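Local coordinates for protein endoglucanase E (Clostridium thermocellum, PDB 2WAO) that probably removes acetyl groups from plant cell wall polysaccharides through this esterase domain, which binds cello-oligosaccharides, within a larger endo-1,4-beta-glucanase, at residues 271-276 / 293-298. Residues are numbered along the deposited sequence; the frame is centred on the assembly and turned at random.
Sequences LCRSYV and FVEFPQ. With BGC (beta-D-glucopyranose), chain B.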
loop_
_atom_site.group_PDB
_atom_site.type_symbol
_atom_site.label_atom_id
_atom_site.label_comp_id
_atom_site.label_asym_id
_atom_site.label_seq_id
_atom_site.Cartn_x
_atom_site.Cartn_y
_atom_site.Cartn_z
ATOM N N LEU A 271 1.234 6.123 24.658
ATOM C CA LEU A 271 1.173 7.529 24.235
ATOM C C LEU A 271 0.553 7.617 22.843
ATOM O O LEU A 271 -0.354 8.432 22.629
ATOM C CB LEU A 271 2.557 8.194 24.258
ATOM C CG LEU A 271 3.232 8.484 25.612
ATOM C CD1 LEU A 271 4.689 8.868 25.413
ATOM C CD2 LEU A 271 2.422 9.558 26.343
ATOM N N CYS A 272 1.017 6.791 21.904
ATOM C CA CYS A 272 0.420 6.801 20.557
ATOM C C CYS A 272 -1.115 6.526 20.617
ATOM O O CYS A 272 -1.918 7.253 20.006
ATOM C CB CYS A 272 1.130 5.813 19.620
ATOM S SG CYS A 272 0.755 6.218 17.882
ATOM N N ARG A 273 -1.522 5.507 21.375
ATOM C CA ARG A 273 -2.933 5.235 21.552
ATOM C C ARG A 273 -3.658 6.443 22.149
ATOM O O ARG A 273 -4.703 6.830 21.652
ATOM C CB ARG A 273 -3.144 3.989 22.410
ATOM C CG ARG A 273 -4.618 3.522 22.511
ATOM C CD ARG A 273 -4.688 2.125 23.191
ATOM N NE ARG A 273 -3.816 2.036 24.342
ATOM C CZ ARG A 273 -2.932 1.075 24.601
ATOM N NH1 ARG A 273 -2.780 0.008 23.821
ATOM N NH2 ARG A 273 -2.214 1.187 25.694
ATOM N N SER A 274 -3.105 7.015 23.218
ATOM C CA SER A 274 -3.728 8.182 23.835
ATOM C C SER A 274 -3.889 9.326 22.799
ATOM O O SER A 274 -4.948 9.926 22.700
ATOM C CB SER A 274 -2.862 8.658 25.024
ATOM O OG SER A 274 -3.476 9.770 25.653
ATOM N N TYR A 275 -2.828 9.612 22.053
ATOM C CA TYR A 275 -2.839 10.772 21.129
ATOM C C TYR A 275 -3.794 10.578 19.937
ATOM O O TYR A 275 -4.604 11.479 19.647
ATOM C CB TYR A 275 -1.433 11.118 20.624
ATOM C CG TYR A 275 -0.426 11.504 21.677
ATOM C CD1 TYR A 275 -0.786 11.686 23.024
ATOM C CD2 TYR A 275 0.912 11.656 21.320
ATOM C CE1 TYR A 275 0.194 12.011 23.983
ATOM C CE2 TYR A 275 1.882 11.964 22.269
ATOM C CZ TYR A 275 1.496 12.174 23.585
ATOM O OH TYR A 275 2.498 12.478 24.501
ATOM N N VAL A 276 -3.733 9.404 19.284
ATOM C CA VAL A 276 -4.602 9.095 18.125
ATOM C C VAL A 276 -6.074 9.019 18.578
ATOM O O VAL A 276 -6.962 9.488 17.858
ATOM C CB VAL A 276 -4.129 7.838 17.371
ATOM C CG1 VAL A 276 -5.084 7.444 16.182
ATOM C CG2 VAL A 276 -2.639 8.052 16.850
ATOM N N PHE A 293 -11.563 4.993 15.084
ATOM C CA PHE A 293 -10.337 4.427 15.626
ATOM C C PHE A 293 -10.263 2.886 15.529
ATOM O O PHE A 293 -11.264 2.177 15.788
ATOM C CB PHE A 293 -10.165 4.847 17.092
ATOM C CG PHE A 293 -8.915 4.304 17.713
ATOM C CD1 PHE A 293 -7.661 4.798 17.325
ATOM C CD2 PHE A 293 -8.982 3.280 18.681
ATOM C CE1 PHE A 293 -6.484 4.318 17.872
ATOM C CE2 PHE A 293 -7.800 2.777 19.242
ATOM C CZ PHE A 293 -6.537 3.292 18.828
ATOM N N VAL A 294 -9.083 2.379 15.180
ATOM C CA VAL A 294 -8.858 0.899 15.189
ATOM C C VAL A 294 -7.514 0.603 15.811
ATOM O O VAL A 294 -6.509 1.225 15.466
ATOM C CB VAL A 294 -8.903 0.256 13.763
ATOM C CG1 VAL A 294 -8.756 -1.287 13.818
ATOM C CG2 VAL A 294 -10.135 0.721 12.958
ATOM N N GLU A 295 -7.498 -0.314 16.776
ATOM C CA GLU A 295 -6.213 -0.784 17.324
ATOM C C GLU A 295 -5.941 -2.242 16.953
ATOM O O GLU A 295 -6.783 -3.138 17.220
ATOM C CB GLU A 295 -6.132 -0.601 18.837
ATOM C CG GLU A 295 -4.739 -1.063 19.339
ATOM C CD GLU A 295 -4.470 -0.765 20.830
ATOM O OE1 GLU A 295 -5.344 -0.107 21.478
ATOM O OE2 GLU A 295 -3.361 -1.173 21.302
ATOM N N PHE A 296 -4.789 -2.476 16.311
ATOM C CA PHE A 296 -4.294 -3.837 16.085
ATOM C C PHE A 296 -3.483 -4.219 17.302
ATOM O O PHE A 296 -2.499 -3.542 17.638
ATOM C CB PHE A 296 -3.448 -3.902 14.822
ATOM C CG PHE A 296 -4.140 -3.353 13.591
ATOM C CD1 PHE A 296 -5.175 -4.070 12.984
ATOM C CD2 PHE A 296 -3.702 -2.157 13.006
ATOM C CE1 PHE A 296 -5.782 -3.604 11.818
ATOM C CE2 PHE A 296 -4.300 -1.676 11.850
ATOM C CZ PHE A 296 -5.340 -2.391 11.250
ATOM N N PRO A 297 -3.915 -5.271 18.009
ATOM C CA PRO A 297 -3.197 -5.661 19.222
ATOM C C PRO A 297 -1.728 -5.892 18.920
ATOM O O PRO A 297 -1.360 -6.422 17.855
ATOM C CB PRO A 297 -3.869 -6.996 19.606
ATOM C CG PRO A 297 -5.260 -6.794 19.129
ATOM C CD PRO A 297 -5.075 -6.145 17.771
ATOM N N GLN A 298 -0.896 -5.447 19.849
ATOM C CA GLN A 298 0.555 -5.561 19.703
ATOM C C GLN A 298 0.969 -7.003 19.368
ATOM O O GLN A 298 0.477 -7.959 19.972
ATOM C CB GLN A 298 1.168 -5.151 21.020
ATOM C CG GLN A 298 2.646 -5.154 21.003
ATOM C CD GLN A 298 3.245 -5.028 22.395
ATOM O OE1 GLN A 298 2.571 -4.683 23.383
ATOM N NE2 GLN A 298 4.518 -5.297 22.469
HETATM C C2 BGC B . 7.240 -6.823 22.670
HETATM C C3 BGC B . 8.364 -6.716 21.646
HETATM C C4 BGC B . 9.348 -5.616 22.027
HETATM C C5 BGC B . 9.755 -5.731 23.492
HETATM C C6 BGC B . 10.674 -4.584 23.895
HETATM C C1 BGC B . 7.796 -6.853 24.088
HETATM O O1 BGC B . 6.729 -6.853 25.011
HETATM O O2 BGC B . 6.497 -7.997 22.431
HETATM O O3 BGC B . 7.818 -6.437 20.376
HETATM O O4 BGC B . 10.178 -5.608 21.469
HETATM O O5 BGC B . 8.601 -5.716 24.303
HETATM O O6 BGC B . 10.646 -4.430 25.296
#
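The guanidinium of Arg273 meets the carboxylate of Glu295 edge-on: Glu295 OE2 lies in the guanidinium plane, and the two flat groups are inclined by 30°. In this one of the two modelled conformers of Arg273, NH1 donates to the syn lone pair of Glu295 OE2 at 2.8 Å, though the N-H...O angle of 139° shows a bent bond. A weak second bond from Arg273 NH1 reaches Glu295 OE1 at 3.5 Å, so in this conformer a single nitrogen spans both oxygens of the salt bridge. The bend of the arginine chain at chi3 turns its end to the acid, whose own chain is extended; the stronger partner of Arg273 is Asp270 on the same helix, which pairs with Arg273 NH2. The Phe293 ring receives Val276 CG1 at its edge, near the ring plane, with Phe293 CE1 3.8 Å away; Val280 and Thr277 of the helix also touch the Phe293 side chain. Obliquely placed, Arg273 CG comes within 4.2 Å of Phe293 CZ, joining the apolar and charged parts of the contact. Beyond the strand, Gln298 is one of the residues lining the glycan pocket. The axes of segments 271-276 and 293-295 run nearly antiparallel (165°), 10.3 Å apart at closest approach; they belong to helix 266-285 and outermost strand 291-295, as expected for the beta-alpha-beta crossover from strand 255-260 in the parallel sheet of an SGNH-hydrolase (GDSL-like) fold.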